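Local coordinates for GH3 beta-N-acetylglucosaminidase (Paenibacillaceae, PDB 6K5J), which removes terminal non-reducing N-acetylglucosamine residues from beta-linked substrates as a family 3 glycoside hydrolase, at residues P389-P395 against I448-V454; I441-G446 against L471-V477; V281-V286 against A307-L312; V289-D294 against R320-R325; G109-Y115 against R163-A168. All blocks are in the same frame, centred on the assembly; numbering follows the deposited sequence.

Contact 1: residues P389-P395 against I448-V454; sequences PVLVVWP and ISQVVVV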
# COMPACT_ATOMS: atom_id res chain seq x y z
N PRO A 389 14.76 34.56 1.15
CA PRO A 389 14.21 33.58 0.21
C PRO A 389 14.51 32.16 0.67
O PRO A 389 15.44 31.91 1.45
CB PRO A 389 14.92 33.89 -1.11
CG PRO A 389 15.62 35.21 -0.89
CD PRO A 389 15.89 35.30 0.57
N VAL A 390 13.72 31.22 0.15
CA VAL A 390 13.87 29.81 0.46
C VAL A 390 13.92 29.04 -0.85
O VAL A 390 13.02 29.19 -1.69
CB VAL A 390 12.71 29.29 1.34
CG1 VAL A 390 12.97 27.84 1.78
CG2 VAL A 390 12.50 30.20 2.55
N LEU A 391 14.96 28.25 -1.03
CA LEU A 391 15.03 27.33 -2.16
C LEU A 391 14.52 25.97 -1.70
O LEU A 391 15.10 25.36 -0.80
CB LEU A 391 16.46 27.22 -2.67
CG LEU A 391 16.63 26.17 -3.78
CD1 LEU A 391 15.86 26.56 -5.05
CD2 LEU A 391 18.10 25.94 -4.08
N VAL A 392 13.43 25.51 -2.30
CA VAL A 392 12.90 24.18 -2.03
C VAL A 392 13.21 23.28 -3.22
O VAL A 392 12.86 23.61 -4.36
CB VAL A 392 11.39 24.21 -1.75
CG1 VAL A 392 10.86 22.77 -1.54
CG2 VAL A 392 11.08 25.09 -0.54
N VAL A 393 13.87 22.16 -2.96
CA VAL A 393 14.17 21.16 -3.97
C VAL A 393 13.14 20.05 -3.86
O VAL A 393 13.06 19.37 -2.83
CB VAL A 393 15.61 20.62 -3.82
CG1 VAL A 393 15.96 19.71 -4.99
CG2 VAL A 393 16.59 21.78 -3.74
N TRP A 394 12.32 19.88 -4.89
CA TRP A 394 11.15 19.02 -4.81
C TRP A 394 11.32 17.84 -5.76
O TRP A 394 11.48 18.05 -6.97
CB TRP A 394 9.87 19.79 -5.15
CG TRP A 394 8.64 18.93 -5.09
CD1 TRP A 394 7.96 18.40 -6.15
CD2 TRP A 394 7.95 18.49 -3.91
NE1 TRP A 394 6.90 17.64 -5.71
CE2 TRP A 394 6.87 17.69 -4.34
CE3 TRP A 394 8.16 18.69 -2.54
CZ2 TRP A 394 5.98 17.09 -3.44
CZ3 TRP A 394 7.27 18.09 -1.65
CH2 TRP A 394 6.20 17.30 -2.10
N PRO A 395 11.29 16.61 -5.27
CA PRO A 395 11.50 15.44 -6.13
C PRO A 395 10.21 14.93 -6.73
O PRO A 395 9.14 14.98 -6.12
CB PRO A 395 12.10 14.42 -5.16
CG PRO A 395 11.35 14.70 -3.86
CD PRO A 395 11.08 16.21 -3.86
N ILE A 448 20.71 31.53 -3.18
CA ILE A 448 19.73 31.43 -2.10
C ILE A 448 20.32 30.52 -1.03
O ILE A 448 20.49 29.31 -1.26
CB ILE A 448 18.38 30.89 -2.59
CG1 ILE A 448 17.81 31.80 -3.69
CG2 ILE A 448 17.39 30.77 -1.43
CD1 ILE A 448 16.54 31.27 -4.36
N SER A 449 20.64 31.08 0.14
CA SER A 449 21.37 30.31 1.14
C SER A 449 20.47 29.40 1.98
O SER A 449 20.94 28.35 2.45
CB SER A 449 22.18 31.26 2.04
OG SER A 449 21.47 31.57 3.22
N GLN A 450 19.20 29.77 2.17
CA GLN A 450 18.23 28.90 2.83
C GLN A 450 17.73 27.85 1.85
O GLN A 450 16.93 28.16 0.95
CB GLN A 450 17.04 29.71 3.35
CG GLN A 450 17.27 30.48 4.61
CD GLN A 450 15.97 30.96 5.21
OE1 GLN A 450 15.70 30.75 6.39
NE2 GLN A 450 15.16 31.62 4.39
N VAL A 451 18.15 26.60 2.04
CA VAL A 451 17.80 25.50 1.15
C VAL A 451 17.11 24.41 1.96
O VAL A 451 17.63 23.97 2.99
CB VAL A 451 19.03 24.93 0.43
CG1 VAL A 451 18.61 23.80 -0.50
CG2 VAL A 451 19.75 26.04 -0.36
N VAL A 452 15.94 23.98 1.50
CA VAL A 452 15.27 22.78 2.00
C VAL A 452 15.21 21.77 0.87
O VAL A 452 14.52 22.00 -0.13
CB VAL A 452 13.84 23.07 2.52
CG1 VAL A 452 13.24 21.77 3.10
CG2 VAL A 452 13.82 24.19 3.54
N VAL A 453 15.89 20.65 1.03
CA VAL A 453 15.74 19.54 0.10
C VAL A 453 14.72 18.58 0.67
O VAL A 453 14.90 18.07 1.79
CB VAL A 453 17.07 18.82 -0.18
CG1 VAL A 453 16.82 17.65 -1.13
CG2 VAL A 453 18.07 19.79 -0.76
N VAL A 454 13.67 18.33 -0.09
CA VAL A 454 12.78 17.21 0.19
C VAL A 454 13.40 15.99 -0.48
O VAL A 454 13.53 15.94 -1.71
CB VAL A 454 11.36 17.48 -0.32
CG1 VAL A 454 10.48 16.27 -0.06
CG2 VAL A 454 10.77 18.70 0.38
O HOH W 1 18.01 32.55 1.75
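Leu-391 and Val-393 carry the backbone pairing with Gln-450 to Val-454, each bonding to the residue before and the residue after its own partner. Four hydrogen bonds of 2.8 to 3.0 Å result, from Leu-391 N to Gln-450 O, Val-452 N to Leu-391 O, Val-393 N to Val-452 O and Val-454 N to Val-393 O. This is the parallel register, and the strand axes agree, 4.7 Å apart at closest approach with their directions 17° apart. Val-452 O, already taken by Val-393 N, also receives a CA-H...O contact from Val-392 CA at 3.3 Å.

The two strands are neighbours inside the six-stranded mixed sheet of the C-terminal domain, with strand 424-430 beyond Val-390 to Trp-394 and strand 478-483 beyond the other. Helix 435-447 lies against the face bearing Leu-391, Val-393 and Val-451, and helix 413-419 against the face of Val-392, Val-452 and Val-454.

Apolar contacts follow this division. Val-393 CG2 lies 3.9 Å from Val-453 CG2, the two side chains alongside and pointing the same way, as do Leu-391 and Val-451. At the far end Trp-394, its CG anti to the backbone N (chi1 180°), runs beside Val-454 and brings CE3 to 3.9 Å from CG2 of that valine.

The one side-chain hydrogen bond between the two segments lies near their first residues. Gln-450 NE2 gives a nearly straight bond to Pro-389 O (3.0 Å), approaching from 55° above the carbonyl plane, while its OE1 is held by Asp-385 N. One water donates to the same Pro-389 O and accepts from Gln-450 N.

Contact 2: residues I441-G446 against L471-V477; sequences IQELSG and LAAKPDV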
# COMPACT_ATOMS: atom_id res chain seq x y z
N ILE A 441 20.65 23.12 -9.33
CA ILE A 441 20.42 23.27 -7.89
C ILE A 441 21.67 23.85 -7.22
O ILE A 441 21.58 24.75 -6.38
CB ILE A 441 20.01 21.93 -7.25
CG1 ILE A 441 18.67 21.45 -7.80
CG2 ILE A 441 19.97 22.08 -5.73
CD1 ILE A 441 17.58 22.52 -7.84
N GLN A 442 22.84 23.32 -7.56
CA GLN A 442 24.07 23.83 -6.96
C GLN A 442 24.25 25.32 -7.26
O GLN A 442 24.70 26.08 -6.40
CB GLN A 442 25.28 23.03 -7.45
CG GLN A 442 25.19 21.55 -7.11
CD GLN A 442 26.46 21.01 -6.49
OE1 GLN A 442 27.12 21.68 -5.70
NE2 GLN A 442 26.82 19.77 -6.85
N GLU A 443 23.86 25.74 -8.46
CA GLU A 443 23.98 27.15 -8.83
C GLU A 443 23.02 28.01 -8.02
O GLU A 443 23.41 29.05 -7.47
CB GLU A 443 23.73 27.32 -10.32
CG GLU A 443 24.08 28.71 -10.85
CD GLU A 443 23.16 29.16 -11.98
OE1 GLU A 443 22.11 29.77 -11.69
OE2 GLU A 443 23.50 28.90 -13.15
N LEU A 444 21.74 27.61 -7.95
CA LEU A 444 20.77 28.41 -7.22
C LEU A 444 21.10 28.47 -5.73
O LEU A 444 20.78 29.46 -5.06
CB LEU A 444 19.36 27.84 -7.43
CG LEU A 444 18.73 28.16 -8.78
CD1 LEU A 444 17.55 27.23 -9.05
CD2 LEU A 444 18.29 29.61 -8.83
N SER A 445 21.76 27.44 -5.20
CA SER A 445 22.16 27.46 -3.79
C SER A 445 23.25 28.49 -3.53
O SER A 445 23.43 28.90 -2.38
CB SER A 445 22.63 26.07 -3.35
OG SER A 445 23.87 25.72 -3.94
N GLY A 446 23.98 28.91 -4.56
CA GLY A 446 24.89 30.02 -4.40
C GLY A 446 24.19 31.36 -4.33
O GLY A 446 24.77 32.33 -3.83
N LEU A 471 25.43 19.87 -1.15
CA LEU A 471 24.85 21.06 -0.54
C LEU A 471 25.20 21.14 0.94
O LEU A 471 25.40 22.24 1.48
CB LEU A 471 23.33 21.06 -0.73
CG LEU A 471 22.81 21.14 -2.15
CD1 LEU A 471 21.30 20.90 -2.19
CD2 LEU A 471 23.14 22.52 -2.73
N ALA A 472 25.28 19.99 1.61
CA ALA A 472 25.59 19.96 3.03
C ALA A 472 27.02 20.41 3.30
O ALA A 472 27.31 20.85 4.42
CB ALA A 472 25.37 18.55 3.60
N ALA A 473 27.90 20.31 2.31
CA ALA A 473 29.29 20.71 2.46
C ALA A 473 29.54 22.17 2.12
O ALA A 473 30.65 22.66 2.35
CB ALA A 473 30.19 19.82 1.59
N LYS A 474 28.55 22.88 1.59
CA LYS A 474 28.73 24.29 1.24
C LYS A 474 28.61 25.16 2.48
O LYS A 474 27.53 25.22 3.08
CB LYS A 474 27.71 24.71 0.19
CG LYS A 474 27.87 23.98 -1.14
CD LYS A 474 26.91 24.52 -2.20
CE LYS A 474 27.10 26.01 -2.44
NZ LYS A 474 26.84 26.39 -3.85
N PRO A 475 29.67 25.87 2.89
CA PRO A 475 29.59 26.66 4.13
C PRO A 475 28.68 27.86 4.03
O PRO A 475 28.30 28.42 5.07
CB PRO A 475 31.05 27.09 4.37
CG PRO A 475 31.88 26.32 3.36
CD PRO A 475 30.97 26.03 2.22
N ASP A 476 28.30 28.28 2.83
CA ASP A 476 27.41 29.41 2.62
C ASP A 476 25.94 28.99 2.57
O ASP A 476 25.08 29.84 2.30
CB ASP A 476 27.78 30.13 1.32
CG ASP A 476 28.02 29.17 0.16
OD1 ASP A 476 28.79 28.19 0.34
OD2 ASP A 476 27.44 29.38 -0.93
N VAL A 477 25.63 27.72 2.80
CA VAL A 477 24.29 27.18 2.67
C VAL A 477 23.81 26.73 4.04
O VAL A 477 24.56 26.08 4.78
CB VAL A 477 24.24 26.02 1.66
CG1 VAL A 477 22.88 25.30 1.70
CG2 VAL A 477 24.55 26.51 0.25
O HOH W 2 24.67 30.65 -0.77
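The carboxylate of Asp-476 brings OD2 to 4.3 Å from the carbonyl oxygen of Ser-445, with a water in reach of both; that water has more acceptors around it than protons, so it may not serve both at once. Val-477 CG2 also meets the Ser-445 carbonyl, 3.7 Å from its O. The Gln-442 carbonyl is met by Ser-445 OG, which donates from 35° above its plane at 2.6 Å. Lys-474 NZ then reaches Ser-445 OG at 3.0 Å and adds a weak bond to Gln-442 O, its chain bent at chi3 and chi4 to turn the ammonium in. Leu-471 CD2 also packs on the hydroxyl, 3.5 Å from Ser-445 OG, and Leu-471 CD1 meets Ile-441 CG2 at 4.0 Å.

The contact joins helix 435-447 to the end of helix 462-472 and the type I turn leading into strand 478-483; both helices lie on one face of the C-terminal sheet, where Ser-445 touches Val-451 and Leu-471 touches Val-453. Replacing Ser-445 by an alanine would probably cost Lys-474 NZ its stronger bond in this contact, leaving the weak one to Gln-442 O, which would itself lose the hydroxyl donor. The serine hydroxyl acts as a relay, giving its proton to a helix carbonyl and its oxygen to a cation, which is likely to strengthen both bonds.

Contact 3: residues V281-V286 against A307-L312; sequences VGEGAV and AALDAL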
# COMPACT_ATOMS: atom_id res chain seq x y z
N VAL A 281 1.88 -19.08 -13.87
CA VAL A 281 0.61 -18.57 -13.34
C VAL A 281 -0.42 -19.69 -13.20
O VAL A 281 -1.07 -19.83 -12.16
CB VAL A 281 0.08 -17.41 -14.20
CG1 VAL A 281 -1.34 -17.02 -13.76
CG2 VAL A 281 1.02 -16.20 -14.12
N GLY A 282 -0.60 -20.50 -14.25
CA GLY A 282 -1.60 -21.56 -14.20
C GLY A 282 -1.30 -22.59 -13.12
O GLY A 282 -2.15 -22.91 -12.29
N GLU A 283 -0.06 -23.08 -13.10
CA GLU A 283 0.33 -24.06 -12.09
C GLU A 283 0.49 -23.41 -10.72
O GLU A 283 0.26 -24.05 -9.70
CB GLU A 283 1.61 -24.77 -12.54
CG GLU A 283 2.13 -25.84 -11.59
CD GLU A 283 1.21 -27.05 -11.43
OE1 GLU A 283 1.22 -27.64 -10.33
OE2 GLU A 283 0.49 -27.43 -12.39
N GLY A 284 0.87 -22.13 -10.68
CA GLY A 284 0.84 -21.42 -9.41
C GLY A 284 -0.57 -21.32 -8.84
O GLY A 284 -0.77 -21.48 -7.63
N ALA A 285 -1.55 -21.07 -9.70
CA ALA A 285 -2.94 -21.03 -9.26
C ALA A 285 -3.34 -22.35 -8.60
O ALA A 285 -3.90 -22.37 -7.50
CB ALA A 285 -3.86 -20.73 -10.44
N VAL A 286 -3.06 -23.47 -9.29
CA VAL A 286 -3.39 -24.79 -8.75
C VAL A 286 -2.66 -25.01 -7.43
O VAL A 286 -3.25 -25.46 -6.45
CB VAL A 286 -3.04 -25.88 -9.78
CG1 VAL A 286 -3.24 -27.27 -9.19
CG2 VAL A 286 -3.88 -25.70 -11.03
N ALA A 307 -5.47 -18.54 -18.09
CA ALA A 307 -4.63 -19.70 -17.80
C ALA A 307 -4.88 -20.22 -16.39
O ALA A 307 -4.96 -21.44 -16.18
CB ALA A 307 -3.15 -19.34 -17.98
N ALA A 308 -5.02 -19.32 -15.41
CA ALA A 308 -5.33 -19.74 -14.05
C ALA A 308 -6.69 -20.43 -13.98
O ALA A 308 -6.84 -21.49 -13.36
CB ALA A 308 -5.31 -18.53 -13.11
N LEU A 309 -7.70 -19.84 -14.61
CA LEU A 309 -9.04 -20.42 -14.61
C LEU A 309 -9.04 -21.80 -15.25
O LEU A 309 -9.65 -22.75 -14.73
CB LEU A 309 -10.01 -19.49 -15.35
CG LEU A 309 -10.52 -18.24 -14.63
CD1 LEU A 309 -10.96 -17.16 -15.63
CD2 LEU A 309 -11.66 -18.59 -13.67
N ASP A 310 -8.37 -21.94 -16.41
CA ASP A 310 -8.27 -23.22 -17.10
C ASP A 310 -7.51 -24.24 -16.26
O ASP A 310 -7.90 -25.41 -16.20
CB ASP A 310 -7.57 -23.04 -18.45
CG ASP A 310 -8.48 -22.44 -19.52
OD1 ASP A 310 -9.71 -22.51 -19.38
OD2 ASP A 310 -7.94 -21.89 -20.51
N ALA A 311 -6.40 -23.83 -15.64
CA ALA A 311 -5.61 -24.76 -14.84
C ALA A 311 -6.39 -25.24 -13.62
O ALA A 311 -6.30 -26.42 -13.25
CB ALA A 311 -4.30 -24.10 -14.43
N LEU A 312 -7.15 -24.35 -12.98
CA LEU A 312 -7.93 -24.75 -11.81
C LEU A 312 -9.02 -25.74 -12.19
O LEU A 312 -9.22 -26.75 -11.51
CB LEU A 312 -8.55 -23.52 -11.13
CG LEU A 312 -7.56 -22.66 -10.33
CD1 LEU A 312 -8.21 -21.33 -9.93
CD2 LEU A 312 -7.07 -23.41 -9.10
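Gly-282 and Ala-308 bring the two helices together, their CA atoms only 4.2 Å apart. The lack of a side chain on Gly-282 makes the hollow: Ala-311 CB drops into it and lies 3.3 Å from Gly-282 O. A beta carbon on the glycine would stand 3.4 Å from Ala-311 CB, a tight fit, so the close approach depends on a residue without one. One turn further, Ala-285 CB is the bump on the first helix and meets Ala-308 CB at 3.8 Å, methyl against methyl.

The larger side chains close the other end. Val-286 carries CG2 anti to its carbonyl carbon, with CG1 anti to the backbone N (chi1 174°), and this puts CG2 over the backbone of Ala-311, 3.4 Å from its O. Leu-312 answers from the second helix: its CD2 lies 3.7 Å from Ala-285 O, on the backbone between Ala-285 and Val-286. Valine and leucine thus each press on the main chain of the opposite helix.

The axes pass 7.6 Å apart and cross at -50°. Together with contacts at i and i+4 spacing (Gly-282 and Val-286, Ala-308 and Leu-312), this is consistent with ridges-into-grooves packing, in which small residues permit the short axial distance.

Both helices belong to the TIM-barrel domain, and the chain forms strand 296-298 between them. Ala-285 and Leu-312 rest on Ile-296 of that strand, Ala-308 on Val-298, and Leu-312 also reaches Val-21 of the adjacent strand 21-23.

Contact 4: residues V289-D294 against R320-R325; sequences VEAGAD and RISEER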
# COMPACT_ATOMS: atom_id res chain seq x y z
N VAL A 289 -4.18 -23.03 -4.44
CA VAL A 289 -5.37 -23.64 -3.86
C VAL A 289 -4.98 -24.87 -3.05
O VAL A 289 -5.45 -25.07 -1.92
CB VAL A 289 -6.40 -24.00 -4.95
CG1 VAL A 289 -7.51 -24.87 -4.37
CG2 VAL A 289 -6.98 -22.71 -5.57
N GLU A 290 -4.07 -25.69 -3.59
CA GLU A 290 -3.63 -26.88 -2.85
C GLU A 290 -2.99 -26.49 -1.52
O GLU A 290 -3.14 -27.19 -0.52
CB GLU A 290 -2.66 -27.69 -3.70
CG GLU A 290 -3.33 -28.40 -4.87
CD GLU A 290 -2.35 -29.24 -5.67
OE1 GLU A 290 -1.33 -28.68 -6.13
OE2 GLU A 290 -2.57 -30.47 -5.82
N ALA A 291 -2.27 -25.37 -1.49
CA ALA A 291 -1.63 -24.93 -0.26
C ALA A 291 -2.63 -24.41 0.77
O ALA A 291 -2.31 -24.40 1.96
CB ALA A 291 -0.58 -23.85 -0.56
N GLY A 292 -3.81 -23.96 0.33
CA GLY A 292 -4.82 -23.50 1.26
C GLY A 292 -5.49 -22.18 0.91
O GLY A 292 -6.39 -21.74 1.63
N ALA A 293 -5.08 -21.53 -0.18
CA ALA A 293 -5.66 -20.25 -0.56
C ALA A 293 -7.06 -20.42 -1.13
O ALA A 293 -7.40 -21.45 -1.72
CB ALA A 293 -4.78 -19.53 -1.59
N ASP A 294 -7.88 -19.37 -0.97
CA ASP A 294 -9.23 -19.35 -1.52
C ASP A 294 -9.36 -18.51 -2.77
O ASP A 294 -10.18 -18.83 -3.64
CB ASP A 294 -10.22 -18.77 -0.50
CG ASP A 294 -10.15 -19.46 0.82
OD1 ASP A 294 -10.34 -20.69 0.83
OD2 ASP A 294 -9.88 -18.77 1.83
N ARG A 320 -6.91 -33.76 -9.11
CA ARG A 320 -5.85 -33.21 -8.29
C ARG A 320 -6.38 -32.36 -7.14
O ARG A 320 -5.76 -32.32 -6.08
CB ARG A 320 -4.90 -32.35 -9.13
CG ARG A 320 -3.96 -33.12 -10.02
CD ARG A 320 -3.07 -32.14 -10.79
NE ARG A 320 -2.22 -31.37 -9.87
CZ ARG A 320 -1.51 -30.30 -10.23
NH1 ARG A 320 -1.55 -29.85 -11.48
NH2 ARG A 320 -0.76 -29.67 -9.33
N ILE A 321 -7.48 -31.65 -7.36
CA ILE A 321 -8.16 -30.88 -6.33
C ILE A 321 -9.55 -31.48 -6.14
O ILE A 321 -10.27 -31.70 -7.12
CB ILE A 321 -8.25 -29.39 -6.69
CG1 ILE A 321 -6.84 -28.77 -6.79
CG2 ILE A 321 -9.10 -28.64 -5.66
CD1 ILE A 321 -6.84 -27.30 -7.31
N SER A 322 -9.90 -31.76 -4.89
CA SER A 322 -11.11 -32.48 -4.54
C SER A 322 -12.33 -31.57 -4.53
O SER A 322 -12.25 -30.34 -4.47
CB SER A 322 -10.96 -33.14 -3.16
OG SER A 322 -11.17 -32.21 -2.11
N GLU A 323 -13.50 -32.22 -4.59
CA GLU A 323 -14.77 -31.50 -4.57
C GLU A 323 -14.96 -30.75 -3.26
O GLU A 323 -15.38 -29.58 -3.27
CB GLU A 323 -15.92 -32.48 -4.80
CG GLU A 323 -17.30 -31.85 -4.61
CD GLU A 323 -18.43 -32.79 -5.02
OE1 GLU A 323 -18.15 -33.98 -5.26
OE2 GLU A 323 -19.58 -32.32 -5.12
N GLU A 324 -14.68 -31.40 -2.13
CA GLU A 324 -14.78 -30.72 -0.84
C GLU A 324 -13.85 -29.51 -0.79
O GLU A 324 -14.23 -28.44 -0.29
CB GLU A 324 -14.46 -31.69 0.30
CG GLU A 324 -14.55 -31.09 1.72
CD GLU A 324 -13.29 -30.32 2.15
OE1 GLU A 324 -12.16 -30.67 1.71
OE2 GLU A 324 -13.44 -29.36 2.93
N ARG A 325 -12.63 -29.65 -1.29
CA ARG A 325 -11.66 -28.56 -1.23
C ARG A 325 -12.19 -27.32 -1.93
O ARG A 325 -12.14 -26.21 -1.38
CB ARG A 325 -10.33 -29.00 -1.84
CG ARG A 325 -9.26 -27.92 -1.83
CD ARG A 325 -8.87 -27.49 -0.41
NE ARG A 325 -8.05 -26.28 -0.47
CZ ARG A 325 -8.55 -25.05 -0.58
NH1 ARG A 325 -9.86 -24.87 -0.61
NH2 ARG A 325 -7.74 -24.00 -0.65
O HOH W 3 -5.59 -27.08 0.98
O HOH W 4 -1.41 -32.14 -7.57
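Arg-320 meets Glu-290 through a long salt bridge, NH2 to OE1 at 3.4 Å with weak hydrogen-bond geometry; the two flat groups are turned 72° apart. A water in the guanidinium plane helps, accepting from Arg-320 NE and donating to Glu-290 OE2, but the stronger partner of this arginine is Glu-283. Ile-321 follows, and its side chain crosses that of Val-289 at about a right angle, CD1 lying 3.9 Å from Val-289 CG1. Ser-322 is the N-cap of helix 323-339, and its OG takes the N-H of Arg-325.

Arg-325, bent at chi2 (63°), reaches back to the C-terminal end of helix 281-291, a Schellman motif closed by Gly-292. NH2 bonds to Val-289 O at 2.8 Å, on a lone pair in the carbonyl plane, and weakly to Ala-293 O, also 2.8 Å away. Val-289 CG1 lies over one guanidinium face, 3.8 Å above it, while NH1 is held by Ser-329. A methionine in place of Arg-325 would probably leave Ala-293 O without this donor and Val-289 O with Gly-292 N alone from this contact.

Within this barrel domain, then, a cation lies against the carbonyl-rich end of a helix, where it would probably offset the partial negative charge.

Contact 5: residues G109-Y115 against R163-A168; sequences GDAELAY and RLGTEA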
# COMPACT_ATOMS: atom_id res chain seq x y z
N GLY A 109 1.86 7.54 16.38
CA GLY A 109 1.81 6.63 17.50
C GLY A 109 0.44 6.34 18.07
O GLY A 109 0.35 5.70 19.13
N ASP A 110 -0.64 6.76 17.40
CA ASP A 110 -1.98 6.77 18.00
C ASP A 110 -2.88 5.80 17.23
O ASP A 110 -3.19 6.03 16.06
CB ASP A 110 -2.54 8.19 17.98
CG ASP A 110 -3.81 8.34 18.78
OD1 ASP A 110 -4.50 7.32 19.03
OD2 ASP A 110 -4.14 9.48 19.17
N ALA A 111 -3.33 4.73 17.90
CA ALA A 111 -4.15 3.74 17.22
C ALA A 111 -5.49 4.32 16.79
O ALA A 111 -6.06 3.88 15.78
CB ALA A 111 -4.37 2.51 18.11
N GLU A 112 -6.02 5.30 17.54
CA GLU A 112 -7.27 5.93 17.16
C GLU A 112 -7.17 6.65 15.82
O GLU A 112 -8.15 6.72 15.08
CB GLU A 112 -7.70 6.91 18.26
CG GLU A 112 -9.16 7.26 18.25
CD GLU A 112 -9.60 7.96 19.53
OE1 GLU A 112 -10.65 8.65 19.50
OE2 GLU A 112 -8.91 7.82 20.56
N LEU A 113 -6.00 7.19 15.49
CA LEU A 113 -5.87 7.87 14.21
C LEU A 113 -5.78 6.89 13.07
O LEU A 113 -6.21 7.21 11.95
CB LEU A 113 -4.64 8.77 14.21
CG LEU A 113 -4.56 9.73 15.40
CD1 LEU A 113 -3.28 10.56 15.33
CD2 LEU A 113 -5.79 10.62 15.46
N ALA A 114 -5.23 5.70 13.31
CA ALA A 114 -5.24 4.68 12.27
C ALA A 114 -6.67 4.22 11.99
O ALA A 114 -7.03 3.96 10.83
CB ALA A 114 -4.35 3.50 12.66
N TYR A 115 -7.50 4.12 13.03
CA TYR A 115 -8.92 3.84 12.80
C TYR A 115 -9.55 4.92 11.93
O TYR A 115 -10.25 4.61 10.95
CB TYR A 115 -9.69 3.73 14.12
CG TYR A 115 -11.17 3.47 13.90
CD1 TYR A 115 -12.06 4.53 13.72
CD2 TYR A 115 -11.66 2.18 13.82
CE1 TYR A 115 -13.41 4.29 13.48
CE2 TYR A 115 -13.01 1.94 13.59
CZ TYR A 115 -13.88 2.99 13.43
OH TYR A 115 -15.22 2.75 13.20
N ARG A 163 -1.06 -2.76 17.17
CA ARG A 163 -1.97 -1.81 17.80
C ARG A 163 -2.65 -0.93 16.75
O ARG A 163 -3.88 -0.73 16.79
CB ARG A 163 -1.19 -0.95 18.81
CG ARG A 163 -2.04 0.05 19.56
CD ARG A 163 -1.34 0.54 20.83
NE ARG A 163 0.10 0.70 20.66
CZ ARG A 163 0.67 1.82 20.22
NH1 ARG A 163 -0.08 2.85 19.89
NH2 ARG A 163 1.99 1.89 20.11
N LEU A 164 -1.88 -0.42 15.80
CA LEU A 164 -2.47 0.41 14.75
C LEU A 164 -3.16 -0.43 13.69
O LEU A 164 -4.23 -0.05 13.19
CB LEU A 164 -1.39 1.28 14.10
CG LEU A 164 -1.08 2.65 14.72
CD1 LEU A 164 -0.83 2.54 16.22
CD2 LEU A 164 0.11 3.29 13.99
N GLY A 165 -2.58 -1.58 13.35
CA GLY A 165 -3.12 -2.39 12.26
C GLY A 165 -4.49 -2.95 12.55
O GLY A 165 -5.34 -3.00 11.65
N THR A 166 -4.74 -3.41 13.78
CA THR A 166 -6.08 -3.94 14.05
C THR A 166 -7.12 -2.84 14.05
O THR A 166 -8.27 -3.09 13.68
CB THR A 166 -6.14 -4.71 15.38
OG1 THR A 166 -5.73 -3.86 16.46
CG2 THR A 166 -5.26 -5.96 15.32
N GLU A 167 -6.75 -1.63 14.46
CA GLU A 167 -7.69 -0.52 14.36
C GLU A 167 -7.95 -0.13 12.92
O GLU A 167 -9.07 0.29 12.59
CB GLU A 167 -7.16 0.68 15.17
CG GLU A 167 -7.46 0.53 16.67
CD GLU A 167 -8.96 0.41 16.94
OE1 GLU A 167 -9.64 1.45 16.92
OE2 GLU A 167 -9.46 -0.72 17.14
N ALA A 168 -6.95 -0.24 12.04
CA ALA A 168 -7.20 0.00 10.62
C ALA A 168 -8.18 -1.02 10.06
O ALA A 168 -9.09 -0.66 9.30
CB ALA A 168 -5.88 -0.02 9.83
O HOH W 5 -2.53 4.02 20.62
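Ala-111 and Ala-114 face Leu-164 and Glu-167 where two helices of the TIM-barrel domain, 111-127 and 158-174, pack side by side, with strand 132-133 lying between them in the chain. Their axes come within 7.5 Å and run roughly the same way, 29° apart, which the small alanines allow.

Apolar contacts make the centre. Leu-164 CD1 lies 3.7 Å from Ala-111 CA, and its CG is 4.0 Å from Ala-114 CB. The alanine methyls also press on main chain: Ala-114 CB is 3.6 Å from Leu-164 O. Beyond the two segments Tyr-154 packs on Leu-164.

Glu-167 and Tyr-115 form a second group. The glutamate is bent at chi2, folding its carboxylate back toward the tyrosine so that OE1 lies 3.6 Å from Tyr-115 CB. Ring and carboxylate planes are 20° apart. Glu-167 CB also sits against Ala-111 O at 3.4 Å. The polar ends have other mates: Glu-167 OE1 pairs with Arg-170, and the Tyr-115 hydroxyl bonds to Asp-174.

Hydrogen bonding is gathered at the start of helix 111-127. Asp-110 is its N-cap, OD1 accepting from Glu-112 N, and its other oxygen pairs with Lys-371. Arg-163 crosses to the residue just before; its NE is held by Glu-159, while NH1 reaches the helix start. One water accepts from both Ala-111 N and Arg-163 NH1. NH1 itself donates to Gly-109 O at 3.0 Å, with the oxygen close to the guanidinium plane but the donor 44° above the plane of the carbonyl.

The five contacts fall into two domains. Contacts 1 and 2 touch in the C-terminal sheet domain, their centres 10 Å apart: Val-453 CG2 meets Leu-471 CD1 at 3.7 Å, so the strand pair and the helices on its face share one core. Contacts 3 and 4 share helix 281-291 in the barrel domain, centres 12 Å apart, and are tied by the salt bridge of Glu-283 OE1 to Arg-320 NH2 (3.0 Å). Contact 5 lies in the same domain, its centre about 37 Å from that of contact 3. Contacts 1 and 3 are on opposite sides of the chain's centre, their centres about 52 Å apart. The side chain of Val-281 is about 12 Å from a bound N-acetylglucosamine, and that of Ala-293 about 14 Å.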